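Local coordinates for protein DMATS type aromatic prenyltransferase (Streptomyces coelicolor, PDB 6ZS0) that probably transfers a dimethylallyl group from dimethylallyl diphosphate to carbon 5 of the indole ring of tryptophan, at residues A[114-119]-A[193-198]; A[132-137]-A[148-153]; A[203-208]-A[258-263]. One frame throughout, in Å; residues are numbered along the deposited sequence. Where two conformers were deposited one is given.

Overall arrangement
The first segment on the chain, 114-119, a short helical turn, meets strand 191-195, at 193-198, only after 73 intervening residues, so contact 1 closes a long loop. Nested inside that loop is contact 2, which closes much sooner: 132-137 turns back after ten residues to pair with 148-153 as a hairpin. Contact 3 opens only after contact 1 has closed, joining strands 202-209 and 254-260 across a loop of 49 residues. All three meet one antiparallel barrel, in which strands 147-152, 191-195 and 202-209 are successive neighbours. Contacts 2 and 3 also meet through a probable hydrogen bond between the hydroxyls of Tyr-151 and Tyr-206.

Contact 1: A[114-119]-A[193-198]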
ATOM      1  N   ASP A 114      10.477  14.343 -13.048  1.00 28.91           N
ATOM      2  CA  ASP A 114      10.517  14.185 -14.530  1.00 30.32           C
ATOM      3  C   ASP A 114       9.815  12.882 -14.927  1.00 28.79           C
ATOM      4  O   ASP A 114       9.092  12.898 -15.908  1.00 29.09           O
ATOM      5  CB  ASP A 114      11.942  14.187 -15.092  1.00 33.02           C
ATOM      6  CG  ASP A 114      12.611  15.550 -15.112  1.00 36.32           C
ATOM      7  OD1 ASP A 114      11.919  16.573 -14.831  1.00 37.28           O
ATOM      8  OD2 ASP A 114      13.817  15.593 -15.424  1.00 39.49           O
ATOM      9  N   ALA A 115      10.018  11.796 -14.185  1.00 26.47           N
ATOM     10  CA  ALA A 115       9.431  10.476 -14.504  1.00 25.73           C
ATOM     11  C   ALA A 115       7.902  10.542 -14.343  1.00 24.09           C
ATOM     12  O   ALA A 115       7.178  10.007 -15.191  1.00 23.51           O
ATOM     13  CB  ALA A 115      10.047   9.416 -13.632  1.00 26.26           C
ATOM     14  N   LEU A 116       7.416  11.214 -13.319  1.00 22.54           N
ATOM     15  CA  LEU A 116       5.958  11.394 -13.132  1.00 21.71           C
ATOM     16  C   LEU A 116       5.418  12.247 -14.283  1.00 22.21           C
ATOM     17  O   LEU A 116       4.420  11.896 -14.839  1.00 21.25           O
ATOM     18  CB  LEU A 116       5.705  12.047 -11.769  1.00 21.26           C
ATOM     19  CG  LEU A 116       4.253  12.323 -11.439  1.00 21.24           C
ATOM     20  CD1 LEU A 116       3.402  11.064 -11.556  1.00 21.17           C
ATOM     21  CD2 LEU A 116       4.127  12.954 -10.062  1.00 21.51           C
ATOM     22  N   ASP A 117       6.096  13.349 -14.606  1.00 23.00           N
ATOM     23  CA  ASP A 117       5.645  14.300 -15.652  1.00 24.34           C
ATOM     24  C   ASP A 117       5.495  13.593 -16.993  1.00 23.98           C
ATOM     25  O   ASP A 117       4.542  13.900 -17.705  1.00 23.07           O
ATOM     26  CB  ASP A 117       6.611  15.474 -15.747  1.00 25.55           C
ATOM     27  CG  ASP A 117       6.478  16.457 -14.602  1.00 27.66           C
ATOM     28  OD1 ASP A 117       5.442  16.419 -13.890  1.00 28.69           O
ATOM     29  OD2 ASP A 117       7.396  17.274 -14.446  1.00 31.22           O
ATOM     30  N   GLU A 118       6.392  12.661 -17.293  1.00 24.04           N
ATOM     31  CA  GLU A 118       6.378  11.823 -18.513  1.00 25.82           C
ATOM     32  C   GLU A 118       5.064  11.043 -18.635  1.00 24.48           C
ATOM     33  O   GLU A 118       4.748  10.668 -19.767  1.00 25.09           O
ATOM     34  CB  GLU A 118       7.551  10.838 -18.514  1.00 28.10           C
ATOM     35  CG  GLU A 118       8.865  11.478 -18.818  1.00 31.07           C
ATOM     36  CD  GLU A 118       9.072  11.829 -20.284  1.00 34.01           C
ATOM     37  OE1 GLU A 118       8.217  11.415 -21.141  1.00 35.90           O
ATOM     38  OE2 GLU A 118      10.072  12.508 -20.571  1.00 37.31           O
ATOM     39  N   LEU A 119       4.321  10.831 -17.530  1.00 22.84           N
ATOM     40  CA  LEU A 119       3.142   9.910 -17.492  1.00 22.86           C
ATOM     41  C   LEU A 119       1.811  10.644 -17.342  1.00 21.78           C
ATOM     42  O   LEU A 119       0.779   9.965 -17.473  1.00 21.73           O
ATOM     43  CB  LEU A 119       3.301   8.954 -16.310  1.00 23.00           C
ATOM     44  CG  LEU A 119       4.520   8.046 -16.354  1.00 23.74           C
ATOM     45  CD1 LEU A 119       4.447   7.032 -15.237  1.00 24.35           C
ATOM     46  CD2 LEU A 119       4.672   7.359 -17.693  1.00 24.68           C
ATOM     47  N   LEU A 193       5.453   4.823  -9.213  1.00 18.64           N
ATOM     48  CA  LEU A 193       6.830   5.360  -9.389  1.00 20.64           C
ATOM     49  C   LEU A 193       7.413   5.662  -8.023  1.00 21.24           C
ATOM     50  O   LEU A 193       6.794   6.373  -7.281  1.00 19.70           O
ATOM     51  CB  LEU A 193       6.790   6.642 -10.227  1.00 22.41           C
ATOM     52  CG  LEU A 193       6.492   6.473 -11.702  1.00 24.79           C
ATOM     53  CD1 LEU A 193       6.495   7.842 -12.394  1.00 25.92           C
ATOM     54  CD2 LEU A 193       7.522   5.550 -12.347  1.00 25.81           C
ATOM     55  N   ASP A 194       8.614   5.172  -7.753  1.00 23.66           N
ATOM     56  CA  ASP A 194       9.409   5.552  -6.567  1.00 27.15           C
ATOM     57  C   ASP A 194      10.190   6.825  -6.917  1.00 27.52           C
ATOM     58  O   ASP A 194      11.017   6.727  -7.799  1.00 29.73           O
ATOM     59  CB  ASP A 194      10.363   4.421  -6.190  1.00 30.37           C
ATOM     60  CG  ASP A 194      10.008   3.747  -4.898  1.00 34.19           C
ATOM     61  OD1 ASP A 194      10.095   4.422  -3.851  1.00 38.99           O
ATOM     62  OD2 ASP A 194       9.638   2.572  -4.948  1.00 40.28           O
ATOM     63  N   LEU A 195       9.878   7.970  -6.301  1.00 27.29           N
ATOM     64  CA  LEU A 195      10.537   9.288  -6.592  1.00 28.50           C
ATOM     65  C   LEU A 195      11.560   9.656  -5.498  1.00 29.85           C
ATOM     66  O   LEU A 195      11.270   9.512  -4.288  1.00 31.21           O
ATOM     67  CB  LEU A 195       9.474  10.382  -6.717  1.00 28.03           C
ATOM     68  CG  LEU A 195       8.326  10.106  -7.684  1.00 28.36           C
ATOM     69  CD1 LEU A 195       7.319  11.236  -7.635  1.00 28.09           C
ATOM     70  CD2 LEU A 195       8.835   9.901  -9.093  1.00 29.57           C
ATOM     71  N   GLY A 196      12.724  10.135  -5.915  1.00 32.14           N
ATOM     72  CA  GLY A 196      13.806  10.559  -5.007  1.00 32.01           C
ATOM     73  C   GLY A 196      14.796  11.440  -5.734  1.00 33.05           C
ATOM     74  O   GLY A 196      14.395  12.121  -6.695  1.00 32.15           O
ATOM     75  N   ASN A 197      16.054  11.424  -5.309  1.00 33.84           N
ATOM     76  CA  ASN A 197      17.102  12.305  -5.876  1.00 34.95           C
ATOM     77  C   ASN A 197      17.680  11.686  -7.160  1.00 37.95           C
ATOM     78  O   ASN A 197      18.685  12.217  -7.684  1.00 38.28           O
ATOM     79  CB  ASN A 197      18.174  12.588  -4.836  1.00 34.75           C
ATOM     80  CG  ASN A 197      18.999  11.377  -4.459  1.00 34.69           C
ATOM     81  OD1 ASN A 197      18.652  10.237  -4.797  1.00 34.09           O
ATOM     82  ND2 ASN A 197      20.115  11.626  -3.780  1.00 33.84           N
ATOM     83  N   TRP A 198      17.077  10.604  -7.647  1.00 39.96           N
ATOM     84  CA  TRP A 198      17.442   9.942  -8.926  1.00 42.87           C
ATOM     85  C   TRP A 198      16.520  10.493 -10.023  1.00 45.56           C
ATOM     86  O   TRP A 198      15.381  10.923  -9.686  1.00 45.77           O
ATOM     87  CB  TRP A 198      17.366   8.414  -8.792  1.00 43.74           C
ATOM     88  CG  TRP A 198      16.086   7.919  -8.184  1.00 42.74           C
ATOM     89  CD1 TRP A 198      14.909   7.677  -8.837  1.00 43.43           C
ATOM     90  CD2 TRP A 198      15.834   7.636  -6.796  1.00 42.26           C
ATOM     91  NE1 TRP A 198      13.950   7.256  -7.958  1.00 41.53           N
ATOM     92  CE2 TRP A 198      14.480   7.222  -6.695  1.00 42.13           C
ATOM     93  CE3 TRP A 198      16.601   7.695  -5.627  1.00 43.19           C
ATOM     94  CZ2 TRP A 198      13.899   6.848  -5.479  1.00 41.71           C
ATOM     95  CZ3 TRP A 198      16.019   7.350  -4.422  1.00 43.15           C
ATOM     96  CH2 TRP A 198      14.685   6.925  -4.351  1.00 42.10           C
TER
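Leu-119 and Leu-193 reach toward each other tip to tip, CD1 of Leu-119 lying 3.6 Å from CD1 of Leu-193, where a helical turn rests on the outside of the ABBA barrel, a closed antiparallel sheet with helices packed around it. The same CD1 of Leu-193 serves three residues of the turn. CD1 of Leu-193 lies 3.6 Å from the carbonyl O of Ala-115 and also touches CB of Ala-115 and the backbone N of Leu-116, so one methyl presses against the backbone of the turn as well as against side chains. Ala-115 suits this place because a small side chain lets the strand's leucine come up to the backbone. In Leu-193 CG stands anti to the carbonyl carbon (chi1 -72°), and from there CD1 extends toward the turn. Two residues on along the strand, Leu-195 adds a looser contact, its CD1 4.4 Å from CD2 of Leu-116. No hydrogen bond crosses the interface; it is held by apolar contact alone.

In the next shell, helix 162-175 closes the apolar cluster: Leu-173 touches both Ala-115 and Leu-193, and Ala-169 touches Leu-119. The turn is braced by its own backbone, with Leu-119 N bonded to Leu-116 O, and by Arg-172, whose NH1 bonds to Glu-118 O. Beyond the strand the chain folds back on itself at Gly-196, where any CB would run into the ring of Trp-198. The backbone N of Gly-196 sits 3.4 Å above the indole plane of Trp-198, offset toward its rim. The indole is pinned in turn at its edge, where Trp-198 NE1 gives its hydrogen to Asp-194 O, 3.0 Å away, from above the carbonyl plane.

Contact 2: A[132-137]-A[148-153]; sequences LALWCA and VKVYLN
The carbonyl O of Trp-135 takes the backbone N-H of Tyr-151 at 2.8 Å in an almost straight bond (178°), and CA of Val-150 adds a weaker C-H contact to the same oxygen. Tyr-151 O accepts Trp-135 N in return, and Ala-137 and Lys-149 form the next hydrogen-bonded pair. Between them Cys-136 and Val-150 face each other as a non-hydrogen-bonded pair. This is an antiparallel hairpin in the wall of the ABBA barrel. Cys-136 and Val-150 lie on an apolar face against helix 91-109, and Leu-134 joins them there, with CG of Leu-134 3.8 Å from CG1 of Val-150. The other face carries Trp-135, Ala-137, Lys-149 and Tyr-151; the small CB of Ala-137 fits at the edge of the tyrosine ring, 3.8 Å from CE1 of Tyr-151. CG of Leu-132 sits between its backbone N and carbonyl carbon (chi1 80°), laying CD1 3.6 Å above the centre of the Trp-135 ring, while Trp-135 NE1 hydrogen-bonds to Glu-83 OE1. Where regular pairing stops, a water bridges Ala-133 O and Asn-153 N. Asn-153 ND2 makes weak hydrogen bonds to Leu-132 O, at 3.1 Å, and to Gly-130 O, while OD1 accepts from Ala-155 N.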
ATOM      1  N   LEU A 132      -9.307   5.196  -8.428  1.00 14.81           N
ATOM      2  CA  LEU A 132      -8.395   6.216  -7.878  1.00 13.77           C
ATOM      3  C   LEU A 132      -7.877   7.071  -9.021  1.00 13.04           C
ATOM      4  O   LEU A 132      -7.955   6.633 -10.201  1.00 12.76           O
ATOM      5  CB  LEU A 132      -7.244   5.548  -7.095  1.00 13.39           C
ATOM      6  CG  LEU A 132      -6.083   4.974  -7.917  1.00 13.49           C
ATOM      7  CD1 LEU A 132      -4.770   4.897  -7.104  1.00 13.44           C
ATOM      8  CD2 LEU A 132      -6.443   3.618  -8.458  1.00 13.79           C
ATOM      9  N   ALA A 133      -7.357   8.252  -8.685  1.00 12.63           N
ATOM     10  CA  ALA A 133      -6.561   9.114  -9.575  1.00 12.39           C
ATOM     11  C   ALA A 133      -5.095   9.128  -9.139  1.00 12.18           C
ATOM     12  O   ALA A 133      -4.231   9.002  -9.993  1.00 12.72           O
ATOM     13  CB  ALA A 133      -7.143  10.508  -9.604  1.00 12.63           C
ATOM     14  N   LEU A 134      -4.822   9.298  -7.850  1.00 11.85           N
ATOM     15  CA  LEU A 134      -3.420   9.429  -7.376  1.00 11.95           C
ATOM     16  C   LEU A 134      -3.378   9.184  -5.889  1.00 11.91           C
ATOM     17  O   LEU A 134      -4.074   9.883  -5.126  1.00 12.15           O
ATOM     18  CB  LEU A 134      -2.873  10.819  -7.713  1.00 12.21           C
ATOM     19  CG  LEU A 134      -1.368  11.004  -7.479  1.00 12.40           C
ATOM     20  CD1 LEU A 134      -0.827  12.033  -8.458  1.00 12.87           C
ATOM     21  CD2 LEU A 134      -1.064  11.382  -6.019  1.00 12.45           C
ATOM     22  N   TRP A 135      -2.587   8.216  -5.476  1.00 11.89           N
ATOM     23  CA  TRP A 135      -2.242   8.007  -4.065  1.00 12.34           C
ATOM     24  C   TRP A 135      -0.744   8.228  -3.934  1.00 13.03           C
ATOM     25  O   TRP A 135      -0.017   8.071  -4.910  1.00 12.97           O
ATOM     26  CB  TRP A 135      -2.602   6.607  -3.568  1.00 12.10           C
ATOM     27  CG  TRP A 135      -4.057   6.262  -3.623  1.00 12.10           C
ATOM     28  CD1 TRP A 135      -5.128   7.108  -3.740  1.00 12.28           C
ATOM     29  CD2 TRP A 135      -4.603   4.937  -3.524  1.00 12.27           C
ATOM     30  NE1 TRP A 135      -6.292   6.393  -3.707  1.00 12.38           N
ATOM     31  CE2 TRP A 135      -5.994   5.062  -3.587  1.00 12.19           C
ATOM     32  CE3 TRP A 135      -4.035   3.671  -3.412  1.00 12.19           C
ATOM     33  CZ2 TRP A 135      -6.830   3.951  -3.547  1.00 12.27           C
ATOM     34  CZ3 TRP A 135      -4.865   2.578  -3.365  1.00 12.18           C
ATOM     35  CH2 TRP A 135      -6.230   2.723  -3.401  1.00 12.17           C
ATOM     36  N   CYS A 136      -0.350   8.583  -2.741  0.69 13.71           N
ATOM     37  CA  CYS A 136       1.049   8.810  -2.365  0.69 14.69           C
ATOM     38  C   CYS A 136       1.382   7.925  -1.169  0.69 14.54           C
ATOM     39  O   CYS A 136       0.611   7.917  -0.204  0.69 14.26           O
ATOM     40  CB  CYS A 136       1.257  10.282  -2.075  0.69 15.30           C
ATOM     41  SG  CYS A 136       2.987  10.669  -1.751  0.69 17.44           S
ATOM     42  N   ALA A 137       2.499   7.189  -1.240  1.00 14.95           N
ATOM     43  CA  ALA A 137       3.038   6.482  -0.062  1.00 15.38           C
ATOM     44  C   ALA A 137       4.336   7.171   0.352  1.00 16.14           C
ATOM     45  O   ALA A 137       5.186   7.440  -0.505  1.00 16.40           O
ATOM     46  CB  ALA A 137       3.283   5.044  -0.362  1.00 15.69           C
ATOM     47  N   VAL A 148       9.298   8.855  -1.424  1.00 21.20           N
ATOM     48  CA  VAL A 148       7.969   9.184  -2.003  1.00 20.67           C
ATOM     49  C   VAL A 148       7.665   8.222  -3.152  1.00 20.39           C
ATOM     50  O   VAL A 148       8.474   8.094  -4.062  1.00 20.53           O
ATOM     51  CB  VAL A 148       7.910  10.650  -2.442  1.00 21.03           C
ATOM     52  CG1 VAL A 148       6.610  10.988  -3.147  1.00 20.98           C
ATOM     53  CG2 VAL A 148       8.138  11.582  -1.258  1.00 21.67           C
ATOM     54  N   LYS A 149       6.503   7.583  -3.102  1.00 19.63           N
ATOM     55  CA  LYS A 149       6.014   6.671  -4.140  1.00 19.45           C
ATOM     56  C   LYS A 149       4.650   7.203  -4.571  1.00 17.81           C
ATOM     57  O   LYS A 149       3.878   7.536  -3.671  1.00 18.88           O
ATOM     58  CB  LYS A 149       5.881   5.270  -3.553  1.00 21.71           C
ATOM     59  CG  LYS A 149       5.675   4.148  -4.552  1.00 23.81           C
ATOM     60  CD  LYS A 149       5.880   2.782  -3.929  1.00 26.38           C
ATOM     61  CE  LYS A 149       6.983   2.767  -2.896  1.00 28.66           C
ATOM     62  NZ  LYS A 149       7.432   1.388  -2.585  1.00 31.77           N
ATOM     63  N   VAL A 150       4.403   7.300  -5.863  1.00 15.71           N
ATOM     64  CA  VAL A 150       3.101   7.727  -6.415  1.00 15.24           C
ATOM     65  C   VAL A 150       2.435   6.553  -7.110  1.00 14.46           C
ATOM     66  O   VAL A 150       3.094   5.915  -7.916  1.00 14.32           O
ATOM     67  CB  VAL A 150       3.307   8.915  -7.366  1.00 15.97           C
ATOM     68  CG1 VAL A 150       2.015   9.387  -7.963  1.00 16.51           C
ATOM     69  CG2 VAL A 150       3.995  10.035  -6.613  1.00 16.65           C
ATOM     70  N   TYR A 151       1.140   6.341  -6.819  1.00 13.56           N
ATOM     71  CA  TYR A 151       0.277   5.280  -7.389  1.00 13.66           C
ATOM     72  C   TYR A 151      -0.723   5.920  -8.335  1.00 13.08           C
ATOM     73  O   TYR A 151      -1.407   6.852  -7.935  1.00 12.79           O
ATOM     74  CB  TYR A 151      -0.452   4.541  -6.280  1.00 14.16           C
ATOM     75  CG  TYR A 151       0.424   3.677  -5.424  1.00 15.47           C
ATOM     76  CD1 TYR A 151       1.163   4.226  -4.399  1.00 16.60           C
ATOM     77  CD2 TYR A 151       0.510   2.315  -5.647  1.00 16.50           C
ATOM     78  CE1 TYR A 151       1.976   3.429  -3.601  1.00 18.01           C
ATOM     79  CE2 TYR A 151       1.325   1.512  -4.867  1.00 17.88           C
ATOM     80  CZ  TYR A 151       2.061   2.074  -3.853  1.00 18.84           C
ATOM     81  OH  TYR A 151       2.839   1.285  -3.049  1.00 22.23           O
ATOM     82  N   LEU A 152      -0.744   5.419  -9.559  1.00 13.13           N
ATOM     83  CA  LEU A 152      -1.638   5.891 -10.632  1.00 13.21           C
ATOM     84  C   LEU A 152      -2.487   4.727 -11.134  1.00 13.21           C
ATOM     85  O   LEU A 152      -2.175   3.559 -10.791  1.00 13.07           O
ATOM     86  CB  LEU A 152      -0.783   6.488 -11.741  1.00 13.59           C
ATOM     87  CG  LEU A 152       0.185   7.586 -11.321  1.00 13.79           C
ATOM     88  CD1 LEU A 152       1.161   7.874 -12.428  1.00 14.24           C
ATOM     89  CD2 LEU A 152      -0.594   8.835 -10.952  1.00 13.87           C
ATOM     90  N   ASN A 153      -3.531   5.038 -11.889  1.00 13.33           N
ATOM     91  CA  ASN A 153      -4.629   4.097 -12.271  1.00 13.83           C
ATOM     92  C   ASN A 153      -4.564   3.736 -13.750  1.00 14.55           C
ATOM     93  O   ASN A 153      -4.990   4.529 -14.588  1.00 14.74           O
ATOM     94  CB  ASN A 153      -5.975   4.748 -11.982  1.00 13.94           C
ATOM     95  CG  ASN A 153      -7.148   3.867 -12.341  1.00 14.28           C
ATOM     96  OD1 ASN A 153      -6.987   2.685 -12.632  1.00 14.94           O
ATOM     97  ND2 ASN A 153      -8.331   4.451 -12.328  1.00 14.99           N
TER
HETATM   98  O   HOH W   1      -4.291   7.790 -12.386  1.00 14.33           O

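Contact 3: A[203-208]-A[258-263]; sequences AKVYLR and HSFTDP
Ala-203 with Phe-260 and Val-205 with His-258 are hydrogen-bonded pairs of two antiparallel strands whose axes approach to 4.7 Å, and Lys-204 with Ser-259 is the non-hydrogen-bonded pair between them. Phe-260 N to Ala-203 O, at 2.8 Å, and His-258 N to Val-205 O are the shorter bonds of the ladder.

On the face bearing Ala-203, Val-205, His-258 and Phe-260 the packing is mainly apolar. CG2 of Val-205, anti to the carbonyl carbon, leans across to CE2 of Phe-260 at 4.0 Å, while Leu-170 of helix 162-175 touches both residues. Ala-203, small enough to lie close to the helix, meets Leu-173. The imidazole of His-258 turns its edge to the neighbouring strand, with Val-205 O in its plane and 3.6 Å from CD2 of His-258. The side chain of Leu-207 crosses that of His-258 at about a right angle, CD1 of Leu-207 lying 4.0 Å from CD2 of His-258. Histidine suits this spot because its carbon edge can pack while NE2 bonds to Ser-256 OG.

The other face is polar. In one of two deposited conformers Lys-204 bends at chi3 and chi4, which swings its NZ over to give a hydrogen bond to Ser-259 OG at 3.2 Å. Losing the hydroxyl to an alanine here would probably leave that ammonium without its mate across the strands and the lysine chain freer to turn. Lys-204 also lies against Asp-194, and Tyr-206, on the same face, meets Phe-190 edge-to-face. Helices outside and a lumen lined largely by polar and aromatic side chains characterise the ABBA barrel of the DMATS family, in whose relatives arginines and lysines hold the diphosphate while tyrosines shield the prenyl group; the placing of Lys-204 and Tyr-206 would be consistent with such a lining.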
ATOM      1  N   ALA A 203      10.031   1.939 -11.646  1.00 26.37           N
ATOM      2  CA  ALA A 203       8.638   1.724 -12.121  1.00 24.92           C
ATOM      3  C   ALA A 203       8.123   0.400 -11.581  1.00 23.80           C
ATOM      4  O   ALA A 203       8.817  -0.618 -11.707  1.00 23.35           O
ATOM      5  CB  ALA A 203       8.562   1.739 -13.616  1.00 26.00           C
ATOM      6  N   LYS A 204       6.921   0.426 -11.011  0.61 22.06           N
ATOM      7  CA  LYS A 204       6.286  -0.749 -10.383  0.61 21.73           C
ATOM      8  C   LYS A 204       4.955  -0.997 -11.085  0.61 20.74           C
ATOM      9  O   LYS A 204       4.152  -0.051 -11.168  0.61 20.48           O
ATOM     10  CB  LYS A 204       6.104  -0.494  -8.886  0.61 22.43           C
ATOM     11  CG  LYS A 204       7.399  -0.270  -8.114  0.61 23.82           C
ATOM     12  CD  LYS A 204       7.176   0.185  -6.674  0.61 24.07           C
ATOM     13  CE  LYS A 204       8.223  -0.367  -5.720  0.61 25.31           C
ATOM     14  NZ  LYS A 204       7.972  -1.789  -5.385  0.61 25.78           N
ATOM     15  N   VAL A 205       4.753  -2.202 -11.616  1.00 19.74           N
ATOM     16  CA  VAL A 205       3.480  -2.587 -12.269  1.00 19.13           C
ATOM     17  C   VAL A 205       2.787  -3.590 -11.364  1.00 17.53           C
ATOM     18  O   VAL A 205       3.412  -4.569 -10.972  1.00 16.90           O
ATOM     19  CB  VAL A 205       3.672  -3.168 -13.681  1.00 20.04           C
ATOM     20  CG1 VAL A 205       2.336  -3.433 -14.362  1.00 20.70           C
ATOM     21  CG2 VAL A 205       4.525  -2.254 -14.553  1.00 20.96           C
ATOM     22  N   TYR A 206       1.539  -3.322 -11.020  1.00 16.67           N
ATOM     23  CA  TYR A 206       0.714  -4.224 -10.194  1.00 16.59           C
ATOM     24  C   TYR A 206      -0.235  -4.999 -11.094  1.00 17.03           C
ATOM     25  O   TYR A 206      -0.826  -4.404 -12.024  1.00 17.53           O
ATOM     26  CB  TYR A 206      -0.057  -3.451  -9.131  1.00 16.34           C
ATOM     27  CG  TYR A 206       0.784  -2.913  -8.021  1.00 16.30           C
ATOM     28  CD1 TYR A 206       1.647  -1.859  -8.227  1.00 17.02           C
ATOM     29  CD2 TYR A 206       0.715  -3.471  -6.752  1.00 16.57           C
ATOM     30  CE1 TYR A 206       2.428  -1.366  -7.197  1.00 17.78           C
ATOM     31  CE2 TYR A 206       1.454  -2.954  -5.703  1.00 17.18           C
ATOM     32  CZ  TYR A 206       2.318  -1.905  -5.932  1.00 17.94           C
ATOM     33  OH  TYR A 206       3.106  -1.398  -4.931  1.00 21.44           O
ATOM     34  N   LEU A 207      -0.381  -6.296 -10.820  1.00 16.82           N
ATOM     35  CA  LEU A 207      -1.336  -7.180 -11.500  1.00 17.96           C
ATOM     36  C   LEU A 207      -2.340  -7.683 -10.479  1.00 17.36           C
ATOM     37  O   LEU A 207      -1.922  -8.011  -9.358  1.00 16.45           O
ATOM     38  CB  LEU A 207      -0.597  -8.376 -12.119  1.00 19.09           C
ATOM     39  CG  LEU A 207       0.031  -8.161 -13.498  1.00 21.39           C
ATOM     40  CD1 LEU A 207       0.964  -7.001 -13.522  1.00 22.02           C
ATOM     41  CD2 LEU A 207       0.778  -9.417 -13.930  1.00 22.47           C
ATOM     42  N   ARG A 208      -3.589  -7.797 -10.893  1.00 17.70           N
ATOM     43  CA  ARG A 208      -4.667  -8.476 -10.134  0.55 17.80           C
ATOM     44  C   ARG A 208      -4.642  -9.966 -10.496  1.00 17.53           C
ATOM     45  O   ARG A 208      -4.454 -10.271 -11.696  1.00 18.20           O
ATOM     46  CB  ARG A 208      -6.009  -7.856 -10.517  0.55 19.39           C
ATOM     47  CG  ARG A 208      -7.135  -8.099  -9.520  0.55 20.48           C
ATOM     48  CD  ARG A 208      -8.419  -7.376  -9.927  0.55 22.26           C
ATOM     49  NE  ARG A 208      -8.180  -6.329 -10.919  0.55 23.99           N
ATOM     50  CZ  ARG A 208      -8.152  -5.008 -10.695  0.55 24.88           C
ATOM     51  NH1 ARG A 208      -7.873  -4.199 -11.698  0.55 25.25           N
ATOM     52  NH2 ARG A 208      -8.398  -4.496  -9.492  0.55 25.44           N
ATOM     53  N   HIS A 258       5.641  -5.886  -9.904  1.00 21.25           N
ATOM     54  CA  HIS A 258       6.865  -6.192 -10.692  1.00 21.98           C
ATOM     55  C   HIS A 258       7.630  -4.899 -10.849  1.00 22.65           C
ATOM     56  O   HIS A 258       7.051  -3.952 -11.451  1.00 22.07           O
ATOM     57  CB  HIS A 258       6.452  -6.838 -12.019  1.00 22.07           C
ATOM     58  CG  HIS A 258       5.526  -7.982 -11.784  1.00 22.17           C
ATOM     59  ND1 HIS A 258       5.970  -9.282 -11.749  1.00 22.12           N
ATOM     60  CD2 HIS A 258       4.207  -8.017 -11.490  1.00 22.00           C
ATOM     61  CE1 HIS A 258       4.963 -10.074 -11.459  1.00 22.14           C
ATOM     62  NE2 HIS A 258       3.853  -9.316 -11.290  1.00 22.21           N
ATOM     63  N   SER A 259       8.849  -4.880 -10.329  1.00 24.44           N
ATOM     64  CA  SER A 259       9.692  -3.679 -10.163  1.00 26.10           C
ATOM     65  C   SER A 259      10.712  -3.667 -11.293  1.00 27.34           C
ATOM     66  O   SER A 259      11.477  -4.646 -11.391  1.00 26.30           O
ATOM     67  CB  SER A 259      10.368  -3.660  -8.803  1.00 27.63           C
ATOM     68  OG  SER A 259       9.410  -3.368  -7.779  1.00 30.95           O
ATOM     69  N   PHE A 260      10.684  -2.600 -12.108  1.00 28.47           N
ATOM     70  CA  PHE A 260      11.690  -2.277 -13.155  1.00 30.15           C
ATOM     71  C   PHE A 260      12.556  -1.099 -12.679  1.00 31.96           C
ATOM     72  O   PHE A 260      12.028   0.031 -12.564  1.00 31.02           O
ATOM     73  CB  PHE A 260      10.961  -1.975 -14.462  1.00 29.75           C
ATOM     74  CG  PHE A 260      10.099  -3.098 -14.967  1.00 29.34           C
ATOM     75  CD1 PHE A 260      10.623  -4.069 -15.812  1.00 28.95           C
ATOM     76  CD2 PHE A 260       8.763  -3.192 -14.599  1.00 28.48           C
ATOM     77  CE1 PHE A 260       9.828  -5.103 -16.285  1.00 29.10           C
ATOM     78  CE2 PHE A 260       7.969  -4.231 -15.071  1.00 28.26           C
ATOM     79  CZ  PHE A 260       8.505  -5.187 -15.913  1.00 28.64           C
ATOM     80  N   THR A 261      13.843  -1.351 -12.414  1.00 34.80           N
ATOM     81  CA  THR A 261      14.771  -0.364 -11.796  1.00 38.33           C
ATOM     82  C   THR A 261      16.040  -0.181 -12.634  1.00 41.69           C
ATOM     83  O   THR A 261      16.542   0.959 -12.673  1.00 43.39           O
ATOM     84  CB  THR A 261      15.109  -0.781 -10.366  1.00 38.88           C
ATOM     85  OG1 THR A 261      15.779  -2.040 -10.444  1.00 40.02           O
ATOM     86  CG2 THR A 261      13.869  -0.871  -9.501  1.00 39.67           C
ATOM     87  N   ASP A 262      16.544  -1.238 -13.270  1.00 43.91           N
ATOM     88  CA  ASP A 262      17.749  -1.172 -14.143  1.00 46.27           C
ATOM     89  C   ASP A 262      17.413  -0.343 -15.386  1.00 46.74           C
ATOM     90  O   ASP A 262      16.421  -0.610 -16.062  1.00 45.31           O
ATOM     91  CB  ASP A 262      18.231  -2.572 -14.530  1.00 49.26           C
ATOM     92  CG  ASP A 262      18.158  -3.608 -13.415  1.00 50.80           C
ATOM     93  OD1 ASP A 262      17.374  -4.590 -13.568  1.00 51.29           O
ATOM     94  OD2 ASP A 262      18.886  -3.439 -12.414  1.00 53.47           O
ATOM     95  N   PRO A 263      18.196   0.707 -15.732  1.00 47.64           N
ATOM     96  CA  PRO A 263      17.930   1.474 -16.950  1.00 47.44           C
ATOM     97  C   PRO A 263      17.869   0.578 -18.201  1.00 46.00           C
ATOM     98  O   PRO A 263      18.706  -0.291 -18.350  1.00 45.81           O
ATOM     99  CB  PRO A 263      19.084   2.500 -17.051  1.00 48.65           C
ATOM    100  CG  PRO A 263      20.070   2.126 -15.948  1.00 49.23           C
ATOM    101  CD  PRO A 263      19.327   1.244 -14.962  1.00 48.92           C
TER